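Local coordinates for protein dual specificity phosphatase 28 (Homo sapiens, PDB 5Y15) that dephosphorylates a synthetic fluorogenic phosphate in vitro but has almost no detectable activity on phosphotyrosine and even less on phosphothreonine, at residues K149-V154 against G166-L171; G56-L61 against P79-V84; A85-P90 against E104-A109; V72-P77 against P95-L100. The protein carries 2 engineered substitutions. All blocks are in the same frame, centred on the assembly; numbering follows the deposited sequence.

All four contacts lie in the dual specificity phosphatase catalytic domain. Contact 2 opens first along the chain, and contact 1 comes last. The segments of contact 4 alternate with those of contacts 2 and 3. Contact 3 joins sheet strand 85-88 to helix 100-115. Contact 4 ties the loops after strands 66-71 and 85-88, its centre about 12 Å from that of contact 3. R88 of contact 3 hydrogen-bonds the backbone oxygens of S73 and Q76 in contact 4. Contact 1 joins helices 147-157 and 165-179, and Q170 links it to contact 4. Contacts 3 and 4 thus lie near the inferred active site. Contact 2 lies away from it, its centre about 27 Å from that of contact 1.

Contact 1: residues K149-V154 against G166-L171; sequences KAFQMV and GFWSQL
F151 and W168 meet in a T-shaped aromatic pair. The six-membered ring of W168 turns its edge to a face of F151. The centroids are 5.1 Å apart and the planes stand at 73°. The tip of the indole does the touching. W168 CZ3 comes within 3.7 Å of F151 CG, and W168 CH2 lies 3.8 Å from the same atom. The edge therefore lands near the root of the phenyl ring, not over its centre. W168 reaches across with CG anti to its backbone N (chi1 -170°), and this sends the benzo end out to the other helix.

The backbones do not meet. The nearest CA atoms, of F151 and L171, are 9.8 Å apart. Each segment keeps its own helical bonds. The two segments meet here through these two rings.

The F151 side chain is about 11 Å from that of S124, the inferred active-site position. The pair is partly exposed and joins helix 147-157 to helix 165-179 near the surface of the fold. W168 and L171 also pack on L147. F151 leans on T136 of helix 130-142, while V154 packs on T136 and on V43 of strand 40-44.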
loop_
_atom_site.group_PDB
_atom_site.type_symbol
_atom_site.label_atom_id
_atom_site.label_comp_id
_atom_site.label_asym_id
_atom_site.label_seq_id
_atom_site.Cartn_x
_atom_site.Cartn_y
_atom_site.Cartn_z
ATOM N N LYS A 149 -12.770 -18.492 -11.336
ATOM C CA LYS A 149 -13.723 -17.411 -11.554
ATOM C C LYS A 149 -13.122 -16.033 -11.334
ATOM O O LYS A 149 -13.561 -15.065 -11.971
ATOM C CB LYS A 149 -14.964 -17.604 -10.680
ATOM C CG LYS A 149 -16.056 -18.450 -11.374
ATOM C CD LYS A 149 -15.565 -19.839 -11.785
ATOM C CE LYS A 149 -16.597 -20.596 -12.613
ATOM N NZ LYS A 149 -16.092 -21.944 -13.018
ATOM N N ALA A 150 -12.159 -15.901 -10.420
ATOM C CA ALA A 150 -11.488 -14.617 -10.282
ATOM C C ALA A 150 -10.808 -14.252 -11.589
ATOM O O ALA A 150 -11.005 -13.151 -12.130
ATOM C CB ALA A 150 -10.462 -14.663 -9.145
ATOM N N PHE A 151 -10.052 -15.191 -12.151
ATOM C CA PHE A 151 -9.393 -14.842 -13.395
ATOM C C PHE A 151 -10.415 -14.650 -14.501
ATOM O O PHE A 151 -10.253 -13.754 -15.330
ATOM C CB PHE A 151 -8.355 -15.880 -13.810
ATOM C CG PHE A 151 -7.621 -15.477 -15.048
ATOM C CD1 PHE A 151 -6.842 -14.322 -15.039
ATOM C CD2 PHE A 151 -7.718 -16.213 -16.217
ATOM C CE1 PHE A 151 -6.167 -13.898 -16.180
ATOM C CE2 PHE A 151 -7.037 -15.809 -17.360
ATOM C CZ PHE A 151 -6.263 -14.636 -17.343
ATOM N N GLN A 152 -11.497 -15.455 -14.511
ATOM C CA GLN A 152 -12.527 -15.272 -15.533
ATOM C C GLN A 152 -13.082 -13.858 -15.505
ATOM O O GLN A 152 -13.277 -13.236 -16.554
ATOM C CB GLN A 152 -13.662 -16.290 -15.353
ATOM C CG GLN A 152 -14.732 -16.173 -16.426
ATOM C CD GLN A 152 -16.133 -16.525 -15.907
ATOM O OE1 GLN A 152 -16.674 -17.594 -16.207
ATOM N NE2 GLN A 152 -16.720 -15.620 -15.124
ATOM N N MET A 153 -13.314 -13.311 -14.313
ATOM C CA MET A 153 -13.730 -11.917 -14.244
ATOM C C MET A 153 -12.661 -10.985 -14.811
ATOM O O MET A 153 -12.971 -10.062 -15.577
ATOM C CB MET A 153 -14.042 -11.525 -12.809
ATOM C CG MET A 153 -15.302 -12.139 -12.253
ATOM S SD MET A 153 -15.570 -11.231 -10.747
ATOM C CE MET A 153 -16.205 -9.711 -11.441
ATOM N N VAL A 154 -11.395 -11.208 -14.459
ATOM C CA VAL A 154 -10.363 -10.299 -14.958
ATOM C C VAL A 154 -10.304 -10.360 -16.482
ATOM O O VAL A 154 -10.332 -9.329 -17.164
ATOM C CB VAL A 154 -9.002 -10.610 -14.308
ATOM C CG1 VAL A 154 -7.863 -9.788 -14.985
ATOM C CG2 VAL A 154 -9.042 -10.300 -12.809
ATOM N N GLY A 166 4.953 -17.780 -14.607
ATOM C CA GLY A 166 5.406 -17.796 -13.229
ATOM C C GLY A 166 4.370 -17.199 -12.300
ATOM O O GLY A 166 4.087 -17.749 -11.233
ATOM N N PHE A 167 3.781 -16.071 -12.700
ATOM C CA PHE A 167 2.710 -15.486 -11.909
ATOM C C PHE A 167 1.517 -16.431 -11.813
ATOM O O PHE A 167 0.884 -16.529 -10.757
ATOM C CB PHE A 167 2.262 -14.162 -12.506
ATOM C CG PHE A 167 3.298 -13.081 -12.458
ATOM C CD1 PHE A 167 4.409 -13.194 -11.648
ATOM C CD2 PHE A 167 3.128 -11.924 -13.207
ATOM C CE1 PHE A 167 5.339 -12.181 -11.601
ATOM C CE2 PHE A 167 4.060 -10.912 -13.176
ATOM C CZ PHE A 167 5.164 -11.035 -12.373
ATOM N N TRP A 168 1.191 -17.144 -12.899
ATOM C CA TRP A 168 0.083 -18.092 -12.814
ATOM C C TRP A 168 0.383 -19.193 -11.819
ATOM O O TRP A 168 -0.501 -19.615 -11.056
ATOM C CB TRP A 168 -0.225 -18.730 -14.172
ATOM C CG TRP A 168 -1.513 -19.496 -14.106
ATOM C CD1 TRP A 168 -1.662 -20.851 -14.033
ATOM C CD2 TRP A 168 -2.830 -18.945 -14.061
ATOM N NE1 TRP A 168 -2.988 -21.174 -13.964
ATOM C CE2 TRP A 168 -3.727 -20.019 -13.988
ATOM C CE3 TRP A 168 -3.337 -17.641 -14.100
ATOM C CZ2 TRP A 168 -5.108 -19.834 -13.941
ATOM C CZ3 TRP A 168 -4.703 -17.461 -14.041
ATOM C CH2 TRP A 168 -5.570 -18.545 -13.970
ATOM N N SER A 169 1.634 -19.658 -11.803
ATOM C CA SER A 169 2.016 -20.693 -10.850
ATOM C C SER A 169 1.836 -20.186 -9.432
ATOM O O SER A 169 1.257 -20.870 -8.568
ATOM C CB SER A 169 3.471 -21.095 -11.096
ATOM O OG SER A 169 3.879 -22.092 -10.179
ATOM N N GLN A 170 2.266 -18.953 -9.201
ATOM C CA GLN A 170 2.116 -18.376 -7.874
ATOM C C GLN A 170 0.646 -18.183 -7.503
ATOM O O GLN A 170 0.291 -18.332 -6.329
ATOM C CB GLN A 170 2.902 -17.080 -7.828
ATOM C CG GLN A 170 4.426 -17.319 -7.887
ATOM C CD GLN A 170 5.145 -16.093 -8.351
ATOM O OE1 GLN A 170 4.941 -15.003 -7.810
ATOM N NE2 GLN A 170 5.998 -16.252 -9.369
ATOM N N LEU A 171 -0.228 -17.901 -8.482
ATOM C CA LEU A 171 -1.664 -17.806 -8.203
ATOM C C LEU A 171 -2.244 -19.161 -7.815
ATOM O O LEU A 171 -3.099 -19.250 -6.927
ATOM C CB LEU A 171 -2.389 -17.250 -9.426
ATOM C CG LEU A 171 -2.171 -15.749 -9.607
ATOM C CD1 LEU A 171 -2.605 -15.298 -10.992
ATOM C CD2 LEU A 171 -2.880 -14.945 -8.543
#

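Contact 2: residues G56-L61 against P79-V84; sequences GAEEQL and PQAPGV. Engineered in segment 79-84: Q80 (natural residue Arg).
E58 lies against Q80 and A81, where the first turn of helix 58-63 meets the loop between strands 66-71 and 85-88. In the dual specificity phosphatase fold this loop connects two strands of the central sheet. A57 is the N-cap residue of the helix, and its O accepts from L61 N at 3.1 Å.

E58 buries the most surface here. Its CB points toward the loop, and its CA is 5.1 Å from that of A81. The bend at chi2 (81°) turns the carboxylate back toward Q80 while CG stays on A81. E58 CG rests on the backbone of A81, 3.5 Å from A81 CA, and meets the methyl A81 CB at 3.7 Å. Further out, E58 OE1 comes 3.1 Å from Q80 CB. That is a van der Waals approach of a carboxylate oxygen to a methylene.

A81 is buried; its CA and CB both lie against E58 CG. On the inner side of the contact, L61 packs on L40, V66 and L121. P79 packs on C69 and Y123. Both residues thus sit against the central sheet.

Q80 is an engineered residue, Arg in the natural sequence. Its chain also bends at chi2, and its amide plane lies 28° from the carboxylate plane of E58. The amide oxygen Q80 OE1 ends 3.5 Å from G56 CA, just before the helix.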
loop_
_atom_site.group_PDB
_atom_site.type_symbol
_atom_site.label_atom_id
_atom_site.label_comp_id
_atom_site.label_asym_id
_atom_site.label_seq_id
_atom_site.Cartn_x
_atom_site.Cartn_y
_atom_site.Cartn_z
ATOM N N GLY A 56 -2.180 8.131 -15.867
ATOM C CA GLY A 56 -2.251 9.402 -16.553
ATOM C C GLY A 56 -3.645 9.832 -16.960
ATOM O O GLY A 56 -3.784 10.801 -17.713
ATOM N N ALA A 57 -4.680 9.114 -16.538
ATOM C CA ALA A 57 -6.076 9.523 -16.748
ATOM C C ALA A 57 -6.693 10.075 -15.465
ATOM O O ALA A 57 -7.740 9.602 -15.020
ATOM C CB ALA A 57 -6.897 8.357 -17.293
ATOM N N GLU A 58 -6.054 11.084 -14.862
ATOM C CA GLU A 58 -6.417 11.618 -13.547
ATOM C C GLU A 58 -7.907 11.893 -13.342
ATOM O O GLU A 58 -8.427 11.697 -12.234
ATOM C CB GLU A 58 -5.641 12.915 -13.276
ATOM C CG GLU A 58 -4.135 12.730 -13.037
ATOM C CD GLU A 58 -3.317 12.577 -14.317
ATOM O OE1 GLU A 58 -2.108 12.925 -14.309
ATOM O OE2 GLU A 58 -3.899 12.132 -15.327
ATOM N N GLU A 59 -8.611 12.329 -14.392
ATOM C CA GLU A 59 -10.015 12.686 -14.216
ATOM C C GLU A 59 -10.919 11.460 -14.230
ATOM O O GLU A 59 -11.946 11.441 -13.533
ATOM C CB GLU A 59 -10.438 13.698 -15.291
ATOM C CG GLU A 59 -11.960 14.025 -15.342
ATOM C CD GLU A 59 -12.468 14.850 -14.145
ATOM O OE1 GLU A 59 -12.825 14.240 -13.103
ATOM O OE2 GLU A 59 -12.524 16.100 -14.267
ATOM N N GLN A 60 -10.568 10.429 -14.999
ATOM C CA GLN A 60 -11.303 9.177 -14.872
ATOM C C GLN A 60 -11.078 8.584 -13.490
ATOM O O GLN A 60 -12.005 8.065 -12.870
ATOM C CB GLN A 60 -10.876 8.183 -15.953
ATOM C CG GLN A 60 -10.604 8.790 -17.314
ATOM C CD GLN A 60 -10.975 7.856 -18.460
ATOM O OE1 GLN A 60 -10.593 6.683 -18.475
ATOM N NE2 GLN A 60 -11.709 8.383 -19.439
ATOM N N LEU A 61 -9.851 8.669 -12.988
ATOM C CA LEU A 61 -9.573 8.155 -11.655
ATOM C C LEU A 61 -10.373 8.898 -10.593
ATOM O O LEU A 61 -10.855 8.285 -9.632
ATOM C CB LEU A 61 -8.063 8.236 -11.381
ATOM C CG LEU A 61 -7.225 7.321 -12.286
ATOM C CD1 LEU A 61 -5.738 7.439 -12.025
ATOM C CD2 LEU A 61 -7.678 5.910 -12.094
ATOM N N PRO A 79 0.788 7.305 -10.060
ATOM C CA PRO A 79 -0.307 8.116 -10.590
ATOM C C PRO A 79 0.041 9.583 -10.471
ATOM O O PRO A 79 0.238 10.119 -9.376
ATOM C CB PRO A 79 -1.498 7.724 -9.704
ATOM C CG PRO A 79 -0.861 7.370 -8.397
ATOM C CD PRO A 79 0.407 6.633 -8.803
ATOM N N GLN A 80 0.173 10.238 -11.619
ATOM C CA GLN A 80 0.344 11.680 -11.585
ATOM C C GLN A 80 -0.858 12.364 -10.937
ATOM O O GLN A 80 -0.824 13.587 -10.736
ATOM C CB GLN A 80 0.613 12.190 -13.013
ATOM C CG GLN A 80 1.924 11.646 -13.648
ATOM C CD GLN A 80 1.728 11.048 -15.051
ATOM O OE1 GLN A 80 0.892 10.163 -15.249
ATOM N NE2 GLN A 80 2.513 11.524 -16.023
ATOM N N ALA A 81 -1.903 11.587 -10.587
ATOM C CA ALA A 81 -3.038 12.088 -9.813
ATOM C C ALA A 81 -2.611 12.441 -8.390
ATOM O O ALA A 81 -2.010 11.608 -7.698
ATOM C CB ALA A 81 -4.157 11.054 -9.775
ATOM N N PRO A 82 -2.926 13.642 -7.915
ATOM C CA PRO A 82 -2.450 14.108 -6.611
ATOM C C PRO A 82 -3.396 13.737 -5.482
ATOM O O PRO A 82 -4.592 13.512 -5.678
ATOM C CB PRO A 82 -2.406 15.630 -6.801
ATOM C CG PRO A 82 -3.595 15.891 -7.713
ATOM C CD PRO A 82 -3.748 14.660 -8.596
ATOM N N GLY A 83 -2.820 13.622 -4.284
ATOM C CA GLY A 83 -3.579 13.281 -3.095
ATOM C C GLY A 83 -4.052 11.847 -2.999
ATOM O O GLY A 83 -4.639 11.477 -1.977
ATOM N N VAL A 84 -3.810 11.029 -4.015
ATOM C CA VAL A 84 -4.226 9.633 -4.039
ATOM C C VAL A 84 -3.049 8.785 -3.585
ATOM O O VAL A 84 -1.972 8.832 -4.195
ATOM C CB VAL A 84 -4.700 9.211 -5.437
ATOM C CG1 VAL A 84 -5.024 7.726 -5.462
ATOM C CG2 VAL A 84 -5.902 10.046 -5.856
#

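Contact 3: residues A85-P90 against E104-A109; sequences AELRVP and EPTCAA
L87 and V89 point toward T106, and L87 also reaches A109 on the same helix. L87 has its CG anti to the backbone N (chi1 168°), and a chi2 of 67° brings CD2 forward to the helix. L87 CD2 sits 3.8 Å from T106 CG2 and 3.9 Å from T106 CA. About a turn along, the same methyl touches A109 CB at 4.2 Å.

V89 makes its contact with CG2. CG1 is anti to the backbone N, which leaves CG2 beside that N and facing T106. V89 CG2 lies 3.4 Å from T106 OG1 and 4.0 Å from T106 CG2.

T106 meets both residues with both of its branches. Its chi1 of -57° places OG1 beside its own backbone N, where it bonds to H102 O in the preceding turn. The buried hydroxyl is thus satisfied within its helix, and L87 and V89 meet it through carbon only.

This is helix-on-sheet packing in the phosphatase fold, with the V89 side chain about 9 Å from that of S124, the inferred active-site position. Strand 85-88 is one of the two edge strands of the mixed sheet within this chain. Helix 100-115 packs over it, next to helix 130-142, where T106 touches V134. In this assembly an antiparallel strand of the second subunit extends the sheet, and L87 packs on L87 of that subunit.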
loop_
_atom_site.group_PDB
_atom_site.type_symbol
_atom_site.label_atom_id
_atom_site.label_comp_id
_atom_site.label_asym_id
_atom_site.label_seq_id
_atom_site.Cartn_x
_atom_site.Cartn_y
_atom_site.Cartn_z
ATOM N N ALA A 85 -3.253 8.014 -2.516
ATOM C CA ALA A 85 -2.209 7.129 -2.023
ATOM C C ALA A 85 -1.829 6.138 -3.113
ATOM O O ALA A 85 -2.654 5.752 -3.935
ATOM C CB ALA A 85 -2.696 6.390 -0.770
ATOM N N GLU A 86 -0.552 5.747 -3.130
ATOM C CA GLU A 86 -0.013 4.857 -4.151
ATOM C C GLU A 86 0.848 3.796 -3.492
ATOM O O GLU A 86 1.743 4.115 -2.698
ATOM C CB GLU A 86 0.862 5.603 -5.195
ATOM C CG GLU A 86 1.751 4.628 -6.026
ATOM C CD GLU A 86 2.876 5.311 -6.856
ATOM O OE1 GLU A 86 3.183 6.503 -6.617
ATOM O OE2 GLU A 86 3.489 4.635 -7.730
ATOM N N LEU A 87 0.585 2.543 -3.840
ATOM C CA LEU A 87 1.362 1.408 -3.364
ATOM C C LEU A 87 2.116 0.837 -4.552
ATOM O O LEU A 87 1.488 0.394 -5.523
ATOM C CB LEU A 87 0.449 0.349 -2.728
ATOM C CG LEU A 87 1.097 -1.008 -2.438
ATOM C CD1 LEU A 87 2.138 -0.877 -1.360
ATOM C CD2 LEU A 87 0.024 -2.016 -2.008
ATOM N N ARG A 88 3.449 0.829 -4.479
ATOM C CA ARG A 88 4.254 0.235 -5.531
ATOM C C ARG A 88 4.610 -1.172 -5.101
ATOM O O ARG A 88 5.105 -1.376 -3.986
ATOM C CB ARG A 88 5.545 1.031 -5.807
ATOM C CG ARG A 88 6.526 0.271 -6.742
ATOM C CD ARG A 88 7.811 1.072 -7.143
ATOM N NE ARG A 88 7.529 2.420 -7.610
ATOM C CZ ARG A 88 7.308 2.724 -8.886
ATOM N NH1 ARG A 88 7.319 1.760 -9.809
ATOM N NH2 ARG A 88 7.056 3.979 -9.233
ATOM N N VAL A 89 4.343 -2.134 -5.977
ATOM C CA VAL A 89 4.703 -3.535 -5.791
ATOM C C VAL A 89 5.831 -3.821 -6.766
ATOM O O VAL A 89 5.579 -4.010 -7.960
ATOM C CB VAL A 89 3.473 -4.433 -6.004
ATOM C CG1 VAL A 89 3.802 -5.920 -5.859
ATOM C CG2 VAL A 89 2.432 -4.041 -5.008
ATOM N N PRO A 90 7.076 -3.832 -6.303
ATOM C CA PRO A 90 8.227 -3.789 -7.217
ATOM C C PRO A 90 8.590 -5.120 -7.833
ATOM O O PRO A 90 9.362 -5.886 -7.243
ATOM C CB PRO A 90 9.368 -3.275 -6.329
ATOM C CG PRO A 90 8.957 -3.518 -4.935
ATOM C CD PRO A 90 7.488 -3.928 -4.896
ATOM N N GLU A 104 -0.601 -10.920 -0.166
ATOM C CA GLU A 104 -1.377 -10.678 1.051
ATOM C C GLU A 104 -1.298 -9.221 1.502
ATOM O O GLU A 104 -2.359 -8.599 1.706
ATOM C CB GLU A 104 -0.911 -11.679 2.125
ATOM C CG GLU A 104 -1.863 -11.862 3.288
ATOM C CD GLU A 104 -3.266 -12.121 2.862
ATOM O OE1 GLU A 104 -3.476 -12.965 1.967
ATOM O OE2 GLU A 104 -4.171 -11.450 3.407
ATOM N N PRO A 105 -0.120 -8.602 1.609
ATOM C CA PRO A 105 -0.069 -7.175 1.989
ATOM C C PRO A 105 -0.640 -6.208 0.952
ATOM O O PRO A 105 -1.035 -5.089 1.320
ATOM C CB PRO A 105 1.434 -6.924 2.179
ATOM C CG PRO A 105 2.016 -8.269 2.394
ATOM C CD PRO A 105 1.222 -9.214 1.593
ATOM N N THR A 106 -0.588 -6.542 -0.345
ATOM C CA THR A 106 -1.186 -5.667 -1.355
ATOM C C THR A 106 -2.715 -5.765 -1.327
ATOM O O THR A 106 -3.422 -4.745 -1.375
ATOM C CB THR A 106 -0.661 -6.048 -2.737
ATOM O OG1 THR A 106 0.761 -5.973 -2.729
ATOM C CG2 THR A 106 -1.202 -5.110 -3.807
ATOM N N CYS A 107 -3.222 -6.994 -1.247
ATOM C CA CYS A 107 -4.663 -7.234 -1.182
ATOM C C CYS A 107 -5.289 -6.603 0.051
ATOM O O CYS A 107 -6.425 -6.116 -0.009
ATOM C CB CYS A 107 -4.936 -8.729 -1.197
ATOM S SG CYS A 107 -4.575 -9.464 -2.804
ATOM N N ALA A 108 -4.583 -6.604 1.186
ATOM C CA ALA A 108 -5.183 -5.977 2.364
ATOM C C ALA A 108 -5.261 -4.467 2.218
ATOM O O ALA A 108 -6.234 -3.847 2.649
ATOM C CB ALA A 108 -4.424 -6.359 3.629
ATOM N N ALA A 109 -4.256 -3.838 1.612
ATOM C CA ALA A 109 -4.371 -2.404 1.371
ATOM C C ALA A 109 -5.532 -2.109 0.437
ATOM O O ALA A 109 -6.274 -1.129 0.631
ATOM C CB ALA A 109 -3.059 -1.846 0.790
#

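Contact 4: residues V72-P77 against P95-L100; sequences VSRQQP and PAEDLL
R74 and E97 form a salt bridge. The guanidinium grips the carboxylate side-on, with one nitrogen to each oxygen. R74 NE donates to E97 OE1 at 2.9 Å and an angle of 157°. R74 NH2 donates to E97 OE2, also at 2.9 Å, at 162°. Each oxygen uses its syn lone pair. The two flat groups are nearly coplanar, with planes 5° apart, so both bonds run close to the guanidinium plane. A weak third bond links R74 NH2 to E97 OE1. R74 is extended from CG to NE, while E97 bends at chi2 to present its carboxylate edge. E97 OE1 has a further partner in F92 N, which fixes the carboxylate to its own loop.

Each loop is also ordered by bonds of its own. S73 OG accepts from Q76 N at 2.9 Å, an ST motif. D98 OD1 caps the backbone N of A101 at the start of helix 100-115. In the dual specificity phosphatase fold these loops follow strands 66-71 and 85-88 and run near the active site. The second probably corresponds to the general-acid loop of related dual specificity phosphatases.

Deeper in, V72 and L99 make the apolar part of the contact. V72 CG1 meets L99 CD1 at 4.1 Å, and the side chains cross at about a right angle. V72 also packs on R130 and V134. Its side chain is about 5 Å from that of S124, an engineered residue at the position inferred to carry the phosphocysteine intermediate. L99 packs on A133 and F167.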
loop_
_atom_site.group_PDB
_atom_site.type_symbol
_atom_site.label_atom_id
_atom_site.label_comp_id
_atom_site.label_asym_id
_atom_site.label_seq_id
_atom_site.Cartn_x
_atom_site.Cartn_y
_atom_site.Cartn_z
ATOM N N VAL A 72 2.050 -1.989 -10.034
ATOM C CA VAL A 72 2.756 -3.285 -9.977
ATOM C C VAL A 72 3.890 -3.211 -10.989
ATOM O O VAL A 72 3.818 -3.723 -12.115
ATOM C CB VAL A 72 1.809 -4.461 -10.233
ATOM C CG1 VAL A 72 2.433 -5.766 -9.712
ATOM C CG2 VAL A 72 0.419 -4.198 -9.600
ATOM N N SER A 73 5.006 -2.611 -10.569
ATOM C CA SER A 73 6.180 -2.520 -11.430
ATOM C C SER A 73 7.331 -1.934 -10.642
ATOM O O SER A 73 7.141 -1.301 -9.605
ATOM C CB SER A 73 5.938 -1.635 -12.649
ATOM O OG SER A 73 5.974 -0.295 -12.220
ATOM N N ARG A 74 8.524 -2.055 -11.213
ATOM C CA ARG A 74 9.683 -1.449 -10.587
ATOM C C ARG A 74 9.968 -0.076 -11.145
ATOM O O ARG A 74 10.476 0.774 -10.409
ATOM C CB ARG A 74 10.913 -2.333 -10.789
ATOM C CG ARG A 74 10.792 -3.683 -10.130
ATOM C CD ARG A 74 12.086 -4.435 -10.294
ATOM N NE ARG A 74 12.044 -5.775 -9.723
ATOM C CZ ARG A 74 12.585 -6.089 -8.552
ATOM N NH1 ARG A 74 13.180 -5.143 -7.834
ATOM N NH2 ARG A 74 12.524 -7.333 -8.094
ATOM N N GLN A 75 9.527 0.207 -12.375
ATOM C CA GLN A 75 9.975 1.407 -13.062
ATOM C C GLN A 75 8.849 2.218 -13.657
ATOM O O GLN A 75 9.140 3.252 -14.259
ATOM C CB GLN A 75 10.908 1.050 -14.239
ATOM C CG GLN A 75 12.108 0.176 -13.940
ATOM C CD GLN A 75 12.997 0.738 -12.869
ATOM O OE1 GLN A 75 12.967 1.939 -12.585
ATOM N NE2 GLN A 75 13.816 -0.125 -12.271
ATOM N N GLN A 76 7.541 1.864 -13.386
ATOM C CA GLN A 76 6.549 2.712 -14.022
ATOM C C GLN A 76 6.190 3.849 -13.081
ATOM O O GLN A 76 6.236 3.681 -11.860
ATOM C CB GLN A 76 5.276 1.931 -14.397
ATOM C CG GLN A 76 5.487 0.814 -15.423
ATOM C CD GLN A 76 5.794 1.344 -16.822
ATOM O OE1 GLN A 76 5.130 2.262 -17.316
ATOM N NE2 GLN A 76 6.813 0.768 -17.462
ATOM N N PRO A 77 5.948 5.032 -13.628
ATOM C CA PRO A 77 5.685 6.193 -12.779
ATOM C C PRO A 77 4.322 6.085 -12.107
ATOM O O PRO A 77 3.335 5.661 -12.712
ATOM C CB PRO A 77 5.749 7.367 -13.767
ATOM C CG PRO A 77 5.380 6.739 -15.084
ATOM C CD PRO A 77 6.058 5.404 -15.050
ATOM N N PRO A 95 8.804 -14.228 -15.054
ATOM C CA PRO A 95 8.310 -15.400 -14.326
ATOM C C PRO A 95 9.140 -15.747 -13.111
ATOM O O PRO A 95 8.675 -16.521 -12.271
ATOM C CB PRO A 95 8.342 -16.516 -15.387
ATOM C CG PRO A 95 9.334 -16.044 -16.410
ATOM C CD PRO A 95 9.200 -14.545 -16.437
ATOM N N ALA A 96 10.358 -15.234 -13.005
ATOM C CA ALA A 96 11.199 -15.514 -11.853
ATOM C C ALA A 96 10.972 -14.528 -10.718
ATOM O O ALA A 96 11.448 -14.769 -9.608
ATOM C CB ALA A 96 12.678 -15.487 -12.259
ATOM N N GLU A 97 10.195 -13.474 -10.945
ATOM C CA GLU A 97 9.897 -12.531 -9.887
ATOM C C GLU A 97 8.883 -13.127 -8.913
ATOM O O GLU A 97 7.928 -13.805 -9.315
ATOM C CB GLU A 97 9.353 -11.242 -10.496
ATOM C CG GLU A 97 10.391 -10.466 -11.268
ATOM C CD GLU A 97 11.081 -9.443 -10.396
ATOM O OE1 GLU A 97 11.218 -8.279 -10.819
ATOM O OE2 GLU A 97 11.456 -9.796 -9.266
ATOM N N ASP A 98 9.116 -12.895 -7.618
ATOM C CA ASP A 98 8.238 -13.384 -6.554
ATOM C C ASP A 98 7.157 -12.337 -6.337
ATOM O O ASP A 98 7.304 -11.402 -5.552
ATOM C CB ASP A 98 9.023 -13.666 -5.276
ATOM C CG ASP A 98 8.186 -14.375 -4.196
ATOM O OD1 ASP A 98 7.023 -14.765 -4.459
ATOM O OD2 ASP A 98 8.722 -14.596 -3.084
ATOM N N LEU A 99 6.057 -12.487 -7.055
ATOM C CA LEU A 99 4.924 -11.615 -6.791
ATOM C C LEU A 99 4.135 -12.115 -5.589
ATOM O O LEU A 99 3.616 -11.306 -4.807
ATOM C CB LEU A 99 4.031 -11.541 -8.031
ATOM C CG LEU A 99 2.692 -10.815 -7.964
ATOM C CD1 LEU A 99 2.872 -9.314 -7.808
ATOM C CD2 LEU A 99 1.959 -11.130 -9.240
ATOM N N LEU A 100 4.082 -13.439 -5.414
ATOM C CA LEU A 100 3.318 -14.044 -4.329
ATOM C C LEU A 100 3.631 -13.405 -2.974
ATOM O O LEU A 100 2.721 -13.143 -2.182
ATOM C CB LEU A 100 3.596 -15.548 -4.311
ATOM C CG LEU A 100 2.892 -16.453 -3.304
ATOM C CD1 LEU A 100 1.403 -16.356 -3.449
ATOM C CD2 LEU A 100 3.297 -17.891 -3.557
#